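Local coordinates for matrix protein VP40 (Lake Victoria marburgvirus, PDB 5B0V) that drives assembly and budding of the virus as its matrix protein, existing as a dimer until it reorganises into multimers at the plasma membrane, at residues F75-I80 / L98-M103; E256-F261 / A291-P296; A115-G120 / H147-L152. One frame throughout, in Å; residues are numbered along the deposited sequence.

In the fold
From the N terminus, contact 1 closes first: strands 72-83 and 91-104 form a hairpin of the four-stranded mixed sheet, with 98-103 returning along 75-80. Contact 3 closes next, when 147-152 comes back to 115-120 on helix 110-119, which packs on that sheet. Contact 2 closes last, where the loop after strand 286-290 returns to 256-261 beside the three-stranded antiparallel sheet. The three loops follow in series, neither nesting nor crossing. In space contact 1 lies between the others: Leu117 and Leu149 pack on one side of its hairpin, while Ser259 touches Thr76 and Ala291 touches Pro99. Contacts 2 and 3 do not touch, their nearest atoms being about 12 Å apart.

Contact 1 of 3, residues F75-I80 / L98-M103; sequences FTLEAI and LPLGIM
Four backbone hydrogen bonds pair Phe75 and Leu77 with the returning strand. Leu77 and Leu98 exchange two, one of them from Leu98 N to Leu77 O at 2.7 Å. At the other end Phe75 N gives a nearly straight bond to Gly101 O (2.9 Å, 166° at the hydrogen), while Phe75 O accepts the N-H of Leu100, with N to O also 2.9 Å. Phe75 thus faces two residues at once, Leu100 and Gly101, which is the classic beta bulge. It interrupts the antiparallel hairpin of strands 72-83 and 91-104, the latter an outermost strand of its sheet within the chain. At the bulge Gly101 takes up a phi of 140°, where a side chain would run into the carbonyl of Leu100. Gln290 reaches the same place from strand 286-290, its side-chain amide bonding to Phe75 O and, weakly, to Gly101 N.

The apolar contacts form a row on the side of the hairpin that carries Leu77. CB of Leu77 lies 4.0 Å from CB of Leu98, and its CG meets CD1 of Leu100. Farther along, Phe75 has CG anti to its carbonyl carbon (chi1 -66°), which brings the ring edge against Gly101 O and CE1 to 4.1 Å from CB of Met103, present as selenomethionine. Thr76 points to the other side, where its CG2 rests 3.4 Å from Leu98 O.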
ATOM      1  N   PHE A  75      -4.031   3.601  12.420  1.00 24.06           N
ATOM      2  CA  PHE A  75      -4.554   2.934  11.228  1.00 23.78           C
ATOM      3  C   PHE A  75      -6.067   2.789  11.330  1.00 23.73           C
ATOM      4  O   PHE A  75      -6.577   2.225  12.307  1.00 23.25           O
ATOM      5  CB  PHE A  75      -3.951   1.533  11.133  1.00 23.27           C
ATOM      6  CG  PHE A  75      -2.490   1.531  10.903  1.00 23.24           C
ATOM      7  CD1 PHE A  75      -1.607   1.738  11.953  1.00 23.21           C
ATOM      8  CD2 PHE A  75      -1.983   1.314   9.641  1.00 23.35           C
ATOM      9  CE1 PHE A  75      -0.241   1.745  11.729  1.00 23.38           C
ATOM     10  CE2 PHE A  75      -0.627   1.304   9.420  1.00 23.77           C
ATOM     11  CZ  PHE A  75       0.243   1.521  10.457  1.00 23.73           C
ATOM     12  N   THR A  76      -6.768   3.242  10.306  1.00 24.40           N
ATOM     13  CA  THR A  76      -8.225   3.165  10.261  1.00 25.35           C
ATOM     14  C   THR A  76      -8.750   2.830   8.867  1.00 26.51           C
ATOM     15  O   THR A  76      -8.327   3.423   7.870  1.00 28.01           O
ATOM     16  CB  THR A  76      -8.827   4.518  10.645  1.00 25.69           C
ATOM     17  OG1 THR A  76      -8.194   4.969  11.831  1.00 26.29           O
ATOM     18  CG2 THR A  76     -10.313   4.406  10.900  1.00 26.24           C
ATOM     19  N   LEU A  77      -9.671   1.887   8.779  1.00 26.64           N
ATOM     20  CA  LEU A  77     -10.406   1.696   7.539  1.00 27.40           C
ATOM     21  C   LEU A  77     -11.643   2.588   7.522  1.00 28.07           C
ATOM     22  O   LEU A  77     -12.416   2.640   8.477  1.00 26.96           O
ATOM     23  CB  LEU A  77     -10.832   0.240   7.364  1.00 27.41           C
ATOM     24  CG  LEU A  77      -9.740  -0.725   6.942  1.00 27.31           C
ATOM     25  CD1 LEU A  77     -10.376  -2.097   6.810  1.00 27.77           C
ATOM     26  CD2 LEU A  77      -9.075  -0.284   5.642  1.00 27.78           C
ATOM     27  N   GLU A  78     -11.832   3.245   6.391  1.00 29.63           N
ATOM     28  CA  GLU A  78     -13.015   4.046   6.130  1.00 30.32           C
ATOM     29  C   GLU A  78     -13.786   3.349   5.056  1.00 30.56           C
ATOM     30  O   GLU A  78     -13.226   3.072   4.002  1.00 32.29           O
ATOM     31  CB  GLU A  78     -12.597   5.410   5.648  1.00 31.30           C
ATOM     32  CG  GLU A  78     -11.621   6.102   6.582  1.00 32.41           C
ATOM     33  CD  GLU A  78     -11.567   7.591   6.260  1.00 34.40           C
ATOM     34  OE1 GLU A  78     -11.844   7.939   5.094  1.00 35.90           O
ATOM     35  OE2 GLU A  78     -11.266   8.420   7.143  1.00 37.10           O
ATOM     36  N   ALA A  79     -15.055   3.046   5.309  1.00 30.60           N
ATOM     37  CA  ALA A  79     -15.816   2.211   4.386  1.00 31.17           C
ATOM     38  C   ALA A  79     -17.079   2.877   3.904  1.00 31.43           C
ATOM     39  O   ALA A  79     -17.648   3.701   4.593  1.00 30.94           O
ATOM     40  CB  ALA A  79     -16.162   0.893   5.035  1.00 31.24           C
ATOM     41  N   ILE A  80     -17.467   2.516   2.688  1.00 31.97           N
ATOM     42  CA  ILE A  80     -18.797   2.733   2.186  1.00 32.91           C
ATOM     43  C   ILE A  80     -19.516   1.377   2.095  1.00 33.82           C
ATOM     44  O   ILE A  80     -18.971   0.404   1.603  1.00 33.94           O
ATOM     45  CB  ILE A  80     -18.779   3.356   0.795  1.00 33.55           C
ATOM     46  CG1 ILE A  80     -17.928   4.629   0.780  1.00 32.65           C
ATOM     47  CG2 ILE A  80     -20.213   3.653   0.348  1.00 35.49           C
ATOM     48  CD1 ILE A  80     -18.543   5.793   1.511  1.00 32.86           C
ATOM     49  N   LEU A  98     -13.620   2.460  10.898  1.00 28.49           N
ATOM     50  CA  LEU A  98     -13.220   1.204  11.506  1.00 28.39           C
ATOM     51  C   LEU A  98     -11.761   1.271  11.951  1.00 27.62           C
ATOM     52  O   LEU A  98     -10.842   1.047  11.163  1.00 28.28           O
ATOM     53  CB  LEU A  98     -13.414   0.086  10.477  1.00 29.26           C
ATOM     54  CG  LEU A  98     -14.845   0.027   9.914  1.00 30.54           C
ATOM     55  CD1 LEU A  98     -14.931  -0.810   8.651  1.00 31.33           C
ATOM     56  CD2 LEU A  98     -15.805  -0.514  10.938  1.00 30.57           C
ATOM     57  N   PRO A  99     -11.523   1.640  13.205  1.00 26.78           N
ATOM     58  CA  PRO A  99     -10.153   1.630  13.721  1.00 25.94           C
ATOM     59  C   PRO A  99      -9.572   0.234  13.688  1.00 25.90           C
ATOM     60  O   PRO A  99     -10.284  -0.718  13.967  1.00 26.56           O
ATOM     61  CB  PRO A  99     -10.336   2.064  15.163  1.00 25.54           C
ATOM     62  CG  PRO A  99     -11.521   2.945  15.101  1.00 26.08           C
ATOM     63  CD  PRO A  99     -12.442   2.357  14.090  1.00 26.47           C
ATOM     64  N   LEU A 100      -8.304   0.104  13.340  1.00 25.90           N
ATOM     65  CA  LEU A 100      -7.624  -1.193  13.374  1.00 26.78           C
ATOM     66  C   LEU A 100      -6.514  -1.234  14.391  1.00 26.56           C
ATOM     67  O   LEU A 100      -6.003  -2.301  14.661  1.00 27.45           O
ATOM     68  CB  LEU A 100      -6.970  -1.499  12.034  1.00 27.64           C
ATOM     69  CG  LEU A 100      -7.837  -1.372  10.781  1.00 28.10           C
ATOM     70  CD1 LEU A 100      -6.937  -1.609   9.583  1.00 28.94           C
ATOM     71  CD2 LEU A 100      -8.984  -2.365  10.795  1.00 28.37           C
ATOM     72  N   GLY A 101      -6.097  -0.075  14.902  1.00 26.09           N
ATOM     73  CA  GLY A 101      -5.035  -0.017  15.876  1.00 25.66           C
ATOM     74  C   GLY A 101      -4.062   1.122  15.716  1.00 25.75           C
ATOM     75  O   GLY A 101      -3.980   1.772  14.673  1.00 26.19           O
ATOM     76  N   ILE A 102      -3.287   1.324  16.767  1.00 25.90           N
ATOM     77  CA  ILE A 102      -2.167   2.236  16.744  1.00 26.31           C
ATOM     78  C   ILE A 102      -0.881   1.449  16.904  1.00 26.96           C
ATOM     79  O   ILE A 102      -0.782   0.644  17.795  1.00 28.42           O
ATOM     80  CB  ILE A 102      -2.303   3.226  17.885  1.00 25.69           C
ATOM     81  CG1 ILE A 102      -3.571   4.042  17.665  1.00 24.95           C
ATOM     82  CG2 ILE A 102      -1.059   4.094  17.976  1.00 26.25           C
ATOM     83  CD1 ILE A 102      -3.817   5.049  18.739  1.00 24.67           C
HETATM   84  N   MSE A 103       0.112   1.702  16.063  1.00 27.51           N
HETATM   85  CA  MSE A 103       1.386   0.964  16.107  1.00 27.94           C
HETATM   86  C   MSE A 103       2.563   1.884  15.952  1.00 29.17           C
HETATM   87  O   MSE A 103       2.511   2.886  15.249  1.00 27.97           O
HETATM   88  CB  MSE A 103       1.452  -0.042  14.963  1.00 27.45           C
HETATM   89  CG  MSE A 103       2.487  -1.149  15.164  1.00 26.94           C
HETATM   90 SE   MSE A 103       2.554  -2.205  13.504  1.00 26.02          SE
HETATM   91  CE  MSE A 103       3.458  -0.779  12.502  1.00 26.93           C
TER

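Contact 2 of 3, residues E256-F261 / A291-P296; sequences EKTSLF and APENFP
Ser259 and Ala291 meet through their backbones, with Ala291 N bonded to Ser259 O at 3.2 Å; the donor stands well above the carbonyl plane. Past this point 291-296 folds into a type I beta turn from Pro292 to Phe295, closed by Phe295 N on Pro292 O, while 256-261 passes from loop into strand at Leu260. The CA atoms come nearest at Ser259 and Glu293, 4.0 Å apart.

The main polar link is Glu293. With CG anti to the backbone N (chi1 177°) and a bend at chi2, Glu293 carries OE1 to Ser259 N at 2.7 Å in a nearly straight bond (168°) on the anti side, tilted somewhat out of the carboxylate plane. Lys253 forms a salt bridge to the same oxygen, so a cation and an amide both hold it. Thr258 lies across the carboxylate, its CG2 4.0 Å from CD of Glu293. On the apolar side, CE1 of Phe261 packs against CB of Ala291 at 3.4 Å, and the ring meets Phe300 edge-to-face.

The two loops flank antiparallel neighbours 260-264 and 286-290, and their carboxylate-tied beta turn lies where this sheet meets the hairpin of strands 72-83 and 91-104.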
ATOM      1  N   GLU A 256      -7.946  17.988  12.140  1.00 37.93           N
ATOM      2  CA  GLU A 256      -7.194  17.598  10.928  1.00 40.50           C
ATOM      3  C   GLU A 256      -6.600  16.209  11.070  1.00 40.66           C
ATOM      4  O   GLU A 256      -5.452  15.942  10.675  1.00 42.69           O
ATOM      5  CB  GLU A 256      -6.086  18.588  10.632  1.00 42.68           C
ATOM      6  CG  GLU A 256      -6.609  20.000  10.501  1.00 45.42           C
ATOM      7  CD  GLU A 256      -5.505  21.023  10.544  1.00 47.67           C
ATOM      8  OE1 GLU A 256      -5.569  21.974   9.744  1.00 50.87           O
ATOM      9  OE2 GLU A 256      -4.576  20.868  11.365  1.00 47.37           O
ATOM     10  N   LYS A 257      -7.373  15.346  11.702  1.00 38.91           N
ATOM     11  CA  LYS A 257      -7.069  13.950  11.766  1.00 37.73           C
ATOM     12  C   LYS A 257      -8.439  13.284  11.835  1.00 37.25           C
ATOM     13  O   LYS A 257      -9.356  13.820  12.478  1.00 40.14           O
ATOM     14  CB  LYS A 257      -6.269  13.611  13.017  1.00 37.30           C
ATOM     15  CG  LYS A 257      -4.990  14.387  13.244  1.00 38.52           C
ATOM     16  CD  LYS A 257      -3.832  13.718  12.548  1.00 39.99           C
ATOM     17  CE  LYS A 257      -2.544  14.543  12.572  1.00 41.22           C
ATOM     18  NZ  LYS A 257      -1.468  13.878  11.749  1.00 40.71           N
ATOM     19  N   THR A 258      -8.580  12.115  11.217  1.00 34.10           N
ATOM     20  CA  THR A 258      -9.811  11.354  11.322  1.00 32.31           C
ATOM     21  C   THR A 258      -9.770  10.317  12.425  1.00 29.45           C
ATOM     22  O   THR A 258      -8.723   9.787  12.760  1.00 28.86           O
ATOM     23  CB  THR A 258     -10.116  10.628  10.019  1.00 33.10           C
ATOM     24  OG1 THR A 258      -8.924  10.018   9.526  1.00 32.69           O
ATOM     25  CG2 THR A 258     -10.660  11.616   8.975  1.00 34.50           C
ATOM     26  N   SER A 259     -10.922  10.070  13.018  1.00 28.22           N
ATOM     27  CA  SER A 259     -11.104   8.972  13.955  1.00 26.99           C
ATOM     28  C   SER A 259     -10.103   8.957  15.133  1.00 25.81           C
ATOM     29  O   SER A 259      -9.673   7.894  15.581  1.00 25.32           O
ATOM     30  CB  SER A 259     -11.033   7.653  13.179  1.00 26.64           C
ATOM     31  OG  SER A 259     -11.938   7.645  12.094  1.00 27.13           O
ATOM     32  N   LEU A 260      -9.745  10.128  15.642  1.00 25.12           N
ATOM     33  CA  LEU A 260      -8.655  10.216  16.599  1.00 23.97           C
ATOM     34  C   LEU A 260      -8.926  11.213  17.711  1.00 23.73           C
ATOM     35  O   LEU A 260      -9.202  12.380  17.482  1.00 23.90           O
ATOM     36  CB  LEU A 260      -7.380  10.596  15.869  1.00 24.46           C
ATOM     37  CG  LEU A 260      -6.057  10.405  16.625  1.00 24.45           C
ATOM     38  CD1 LEU A 260      -5.706   8.933  16.700  1.00 24.19           C
ATOM     39  CD2 LEU A 260      -4.912  11.173  15.971  1.00 24.77           C
ATOM     40  N   PHE A 261      -8.812  10.722  18.931  1.00 23.49           N
ATOM     41  CA  PHE A 261      -9.081  11.498  20.126  1.00 23.87           C
ATOM     42  C   PHE A 261      -7.920  11.426  21.072  1.00 23.65           C
ATOM     43  O   PHE A 261      -7.111  10.477  21.024  1.00 23.04           O
ATOM     44  CB  PHE A 261     -10.328  10.963  20.779  1.00 23.99           C
ATOM     45  CG  PHE A 261     -11.500  10.987  19.854  1.00 24.57           C
ATOM     46  CD1 PHE A 261     -11.626  10.053  18.830  1.00 24.08           C
ATOM     47  CD2 PHE A 261     -12.440  11.992  19.956  1.00 25.31           C
ATOM     48  CE1 PHE A 261     -12.707  10.113  17.961  1.00 24.53           C
ATOM     49  CE2 PHE A 261     -13.509  12.050  19.098  1.00 25.50           C
ATOM     50  CZ  PHE A 261     -13.642  11.119  18.104  1.00 25.10           C
ATOM     51  N   ALA A 291     -11.390   6.385  17.834  1.00 23.58           N
ATOM     52  CA  ALA A 291     -12.822   6.146  17.808  1.00 24.33           C
ATOM     53  C   ALA A 291     -13.327   6.577  16.449  1.00 25.21           C
ATOM     54  O   ALA A 291     -12.655   7.342  15.776  1.00 25.32           O
ATOM     55  CB  ALA A 291     -13.509   6.933  18.883  1.00 24.71           C
ATOM     56  N   PRO A 292     -14.516   6.096  16.044  1.00 26.09           N
ATOM     57  CA  PRO A 292     -15.066   6.493  14.772  1.00 26.61           C
ATOM     58  C   PRO A 292     -15.178   7.981  14.623  1.00 27.30           C
ATOM     59  O   PRO A 292     -15.488   8.663  15.562  1.00 27.25           O
ATOM     60  CB  PRO A 292     -16.433   5.838  14.789  1.00 27.57           C
ATOM     61  CG  PRO A 292     -16.188   4.548  15.487  1.00 27.14           C
ATOM     62  CD  PRO A 292     -15.258   4.948  16.605  1.00 26.58           C
ATOM     63  N   GLU A 293     -14.880   8.464  13.429  1.00 28.88           N
ATOM     64  CA  GLU A 293     -14.908   9.883  13.112  1.00 30.73           C
ATOM     65  C   GLU A 293     -16.244  10.518  13.513  1.00 33.15           C
ATOM     66  O   GLU A 293     -16.280  11.572  14.127  1.00 33.26           O
ATOM     67  CB  GLU A 293     -14.604  10.064  11.617  1.00 30.71           C
ATOM     68  CG  GLU A 293     -14.657  11.483  11.087  1.00 31.61           C
ATOM     69  CD  GLU A 293     -13.557  12.372  11.629  1.00 31.52           C
ATOM     70  OE1 GLU A 293     -12.759  11.914  12.450  1.00 30.16           O
ATOM     71  OE2 GLU A 293     -13.507  13.555  11.241  1.00 33.19           O
ATOM     72  N   ASN A 294     -17.341   9.839  13.208  1.00 35.85           N
ATOM     73  CA  ASN A 294     -18.677  10.335  13.587  1.00 38.34           C
ATOM     74  C   ASN A 294     -19.072  10.041  15.025  1.00 39.77           C
ATOM     75  O   ASN A 294     -20.225  10.204  15.365  1.00 43.65           O
ATOM     76  CB  ASN A 294     -19.772   9.758  12.677  1.00 38.90           C
ATOM     77  CG  ASN A 294     -19.866   8.230  12.758  1.00 39.16           C
ATOM     78  OD1 ASN A 294     -18.950   7.548  13.265  1.00 38.41           O
ATOM     79  ND2 ASN A 294     -20.950   7.681  12.222  1.00 39.50           N
ATOM     80  N   PHE A 295     -18.170   9.579  15.871  1.00 39.32           N
ATOM     81  CA  PHE A 295     -18.546   9.312  17.260  1.00 41.10           C
ATOM     82  C   PHE A 295     -18.747  10.650  17.988  1.00 43.08           C
ATOM     83  O   PHE A 295     -17.910  11.540  17.816  1.00 44.11           O
ATOM     84  CB  PHE A 295     -17.446   8.514  17.936  1.00 40.24           C
ATOM     85  CG  PHE A 295     -17.843   7.892  19.228  1.00 40.31           C
ATOM     86  CD1 PHE A 295     -18.397   6.639  19.262  1.00 40.93           C
ATOM     87  CD2 PHE A 295     -17.640   8.562  20.415  1.00 42.48           C
ATOM     88  CE1 PHE A 295     -18.744   6.057  20.468  1.00 43.50           C
ATOM     89  CE2 PHE A 295     -17.983   7.996  21.635  1.00 43.37           C
ATOM     90  CZ  PHE A 295     -18.536   6.735  21.665  1.00 43.95           C
ATOM     91  N   PRO A 296     -19.845  10.792  18.788  1.00 44.41           N
ATOM     92  CA  PRO A 296     -20.247  12.048  19.433  1.00 45.22           C
ATOM     93  C   PRO A 296     -19.454  12.373  20.666  1.00 46.76           C
ATOM     94  O   PRO A 296     -19.095  11.462  21.431  1.00 46.33           O
ATOM     95  CB  PRO A 296     -21.686  11.774  19.840  1.00 45.29           C
ATOM     96  CG  PRO A 296     -21.700  10.326  20.140  1.00 44.13           C
ATOM     97  CD  PRO A 296     -20.826   9.723  19.080  1.00 44.03           C
TER

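Contact 3 of 3, residues A115-G120 / H147-L152; sequences AALLTG and HPLRML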
ATOM      1  N   ALA A 115       2.012  -2.573   3.168  1.00 28.13           N
ATOM      2  CA  ALA A 115       1.817  -3.340   1.944  1.00 29.42           C
ATOM      3  C   ALA A 115       0.777  -4.421   2.173  1.00 29.37           C
ATOM      4  O   ALA A 115      -0.087  -4.659   1.325  1.00 29.83           O
ATOM      5  CB  ALA A 115       3.126  -3.954   1.502  1.00 30.79           C
ATOM      6  N   ALA A 116       0.863  -5.057   3.336  1.00 29.11           N
ATOM      7  CA  ALA A 116      -0.052  -6.122   3.690  1.00 29.15           C
ATOM      8  C   ALA A 116      -1.492  -5.593   3.765  1.00 28.62           C
ATOM      9  O   ALA A 116      -2.447  -6.267   3.386  1.00 29.16           O
ATOM     10  CB  ALA A 116       0.365  -6.739   5.002  1.00 28.77           C
ATOM     11  N   LEU A 117      -1.645  -4.377   4.261  1.00 27.79           N
ATOM     12  CA  LEU A 117      -2.970  -3.819   4.474  1.00 27.06           C
ATOM     13  C   LEU A 117      -3.570  -3.441   3.135  1.00 27.51           C
ATOM     14  O   LEU A 117      -4.682  -3.832   2.822  1.00 27.93           O
ATOM     15  CB  LEU A 117      -2.906  -2.616   5.433  1.00 26.15           C
ATOM     16  CG  LEU A 117      -2.856  -2.960   6.938  1.00 25.60           C
ATOM     17  CD1 LEU A 117      -2.572  -1.725   7.770  1.00 25.07           C
ATOM     18  CD2 LEU A 117      -4.146  -3.623   7.405  1.00 25.24           C
ATOM     19  N   LEU A 118      -2.806  -2.729   2.320  1.00 27.89           N
ATOM     20  CA  LEU A 118      -3.309  -2.255   1.035  1.00 27.87           C
ATOM     21  C   LEU A 118      -3.389  -3.355  -0.034  1.00 28.98           C
ATOM     22  O   LEU A 118      -4.061  -3.168  -1.038  1.00 29.85           O
ATOM     23  CB  LEU A 118      -2.446  -1.106   0.535  1.00 27.95           C
ATOM     24  CG  LEU A 118      -2.479   0.152   1.391  1.00 26.95           C
ATOM     25  CD1 LEU A 118      -1.381   1.109   0.972  1.00 27.56           C
ATOM     26  CD2 LEU A 118      -3.837   0.823   1.294  1.00 26.61           C
ATOM     27  N   THR A 119      -2.724  -4.493   0.159  1.00 29.43           N
ATOM     28  CA  THR A 119      -2.903  -5.585  -0.793  1.00 30.44           C
ATOM     29  C   THR A 119      -4.079  -6.496  -0.438  1.00 30.66           C
ATOM     30  O   THR A 119      -4.492  -7.299  -1.262  1.00 31.13           O
ATOM     31  CB  THR A 119      -1.615  -6.412  -1.009  1.00 31.27           C
ATOM     32  OG1 THR A 119      -1.060  -6.829   0.246  1.00 30.76           O
ATOM     33  CG2 THR A 119      -0.592  -5.588  -1.787  1.00 31.73           C
ATOM     34  N   GLY A 120      -4.643  -6.351   0.763  1.00 30.28           N
ATOM     35  CA  GLY A 120      -5.710  -7.233   1.200  1.00 31.08           C
ATOM     36  C   GLY A 120      -7.048  -6.980   0.515  1.00 32.49           C
ATOM     37  O   GLY A 120      -7.400  -5.833   0.217  1.00 32.50           O
ATOM     38  N   HIS A 147       1.466 -10.249  14.637  1.00 39.79           N
ATOM     39  CA  HIS A 147       1.375  -8.877  14.200  1.00 36.80           C
ATOM     40  C   HIS A 147       0.563  -8.056  15.180  1.00 33.31           C
ATOM     41  O   HIS A 147      -0.500  -8.478  15.583  1.00 32.73           O
ATOM     42  CB  HIS A 147       0.775  -8.743  12.811  1.00 36.86           C
ATOM     43  CG  HIS A 147       1.102  -7.429  12.194  1.00 36.45           C
ATOM     44  ND1 HIS A 147       0.574  -6.246  12.656  1.00 35.48           N
ATOM     45  CD2 HIS A 147       1.999  -7.091  11.245  1.00 37.69           C
ATOM     46  CE1 HIS A 147       1.090  -5.236  11.986  1.00 35.52           C
ATOM     47  NE2 HIS A 147       1.948  -5.724  11.112  1.00 37.60           N
ATOM     48  N   PRO A 148       1.071  -6.881  15.566  1.00 31.18           N
ATOM     49  CA  PRO A 148       0.385  -6.006  16.522  1.00 30.28           C
ATOM     50  C   PRO A 148      -1.071  -5.731  16.185  1.00 29.08           C
ATOM     51  O   PRO A 148      -1.898  -5.788  17.065  1.00 29.14           O
ATOM     52  CB  PRO A 148       1.181  -4.701  16.466  1.00 29.44           C
ATOM     53  CG  PRO A 148       2.522  -5.114  16.037  1.00 30.41           C
ATOM     54  CD  PRO A 148       2.406  -6.380  15.229  1.00 31.31           C
ATOM     55  N   LEU A 149      -1.354  -5.383  14.946  1.00 28.98           N
ATOM     56  CA  LEU A 149      -2.721  -5.130  14.487  1.00 29.09           C
ATOM     57  C   LEU A 149      -3.507  -6.418  14.281  1.00 30.81           C
ATOM     58  O   LEU A 149      -3.075  -7.336  13.559  1.00 31.04           O
ATOM     59  CB  LEU A 149      -2.717  -4.344  13.176  1.00 28.19           C
ATOM     60  CG  LEU A 149      -1.926  -3.040  13.190  1.00 27.29           C
ATOM     61  CD1 LEU A 149      -1.889  -2.462  11.792  1.00 27.30           C
ATOM     62  CD2 LEU A 149      -2.498  -2.037  14.165  1.00 26.37           C
ATOM     63  N   ARG A 150      -4.684  -6.462  14.892  1.00 31.80           N
ATOM     64  CA  ARG A 150      -5.484  -7.678  14.848  1.00 33.91           C
ATOM     65  C   ARG A 150      -5.822  -8.092  13.402  1.00 33.19           C
ATOM     66  O   ARG A 150      -5.746  -9.273  13.068  1.00 34.05           O
ATOM     67  CB  ARG A 150      -6.771  -7.522  15.671  1.00 35.27           C
ATOM     68  CG  ARG A 150      -7.509  -8.833  15.809  1.00 38.20           C
ATOM     69  CD  ARG A 150      -8.869  -8.702  16.467  1.00 41.49           C
ATOM     70  NE  ARG A 150      -9.719  -9.828  16.069  1.00 45.33           N
ATOM     71  CZ  ARG A 150      -9.670 -11.050  16.597  1.00 48.46           C
ATOM     72  NH1 ARG A 150      -8.821 -11.336  17.572  1.00 51.29           N
ATOM     73  NH2 ARG A 150     -10.467 -12.009  16.135  1.00 50.13           N
HETATM   74  N   MSE A 151      -6.182  -7.128  12.559  1.00 30.75           N
HETATM   75  CA  MSE A 151      -6.572  -7.432  11.186  1.00 30.44           C
HETATM   76  C   MSE A 151      -5.549  -8.276  10.455  1.00 31.18           C
HETATM   77  O   MSE A 151      -5.911  -9.230   9.785  1.00 31.30           O
HETATM   78  CB  MSE A 151      -6.831  -6.134  10.443  1.00 29.21           C
HETATM   79  CG  MSE A 151      -7.292  -6.319   9.010  1.00 29.60           C
HETATM   80 SE   MSE A 151      -9.230  -6.626   8.868  1.00 29.91          SE
HETATM   81  CE  MSE A 151      -8.994  -8.535   8.768  1.00 31.20           C
ATOM     82  N   LEU A 152      -4.260  -7.957  10.583  1.00 31.42           N
ATOM     83  CA  LEU A 152      -3.220  -8.720   9.888  1.00 31.86           C
ATOM     84  C   LEU A 152      -2.908  -9.954  10.647  1.00 33.53           C
ATOM     85  O   LEU A 152      -2.717 -10.998  10.045  1.00 34.86           O
ATOM     86  CB  LEU A 152      -1.943  -7.927   9.746  1.00 31.38           C
ATOM     87  CG  LEU A 152      -2.036  -6.630   8.944  1.00 30.58           C
ATOM     88  CD1 LEU A 152      -0.712  -5.888   8.972  1.00 30.70           C
ATOM     89  CD2 LEU A 152      -2.422  -6.929   7.524  1.00 31.05           C
TER
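Leu117 and Leu152 bring together the last turn of helix 110-119 and the beginning of helix 150-154, a small helix-to-helix contact, including an N-cap residue, made by aliphatic side chains. The first torsion of Leu117 (chi1 -81°) turns CG away from the carbonyl carbon, and an extended chi2 then spreads the two methyls toward Leu152 and Leu149. CD2 of Leu117 reaches CD2 of Leu152 at 3.7 Å, the two side chains crossing at about a right angle, and its CD1 meets CD1 of Leu149 at 4.1 Å. Leu152 CD2 is shared, for it also lies 3.8 Å from CB of Ala116. Met151, also selenomethionine, adds a looser touch through its CG.

Leu117 also packs on Leu100 of strand 91-104 and Leu183 of strand 176-187, placing the contact against the sheet. Residues of helix 110-119, among them Ala116, pack on Leu63 of the second subunit, and Leu118 meets its own counterpart there, so the same helix serves the dimer.

Leu149 occupies the N-cap position of helix 150-154, two residues after His147. The imidazole is gripped at both nitrogens, NE2 bonding to Thr113 OG1. One face of the His147 ring has Leu152 CD1 near its rim and the opposite face Pro148 CD, and at its edge ND1 accepts the N-H of Leu149 (N to ND1 3.1 Å), the donor only 4° from the ring plane.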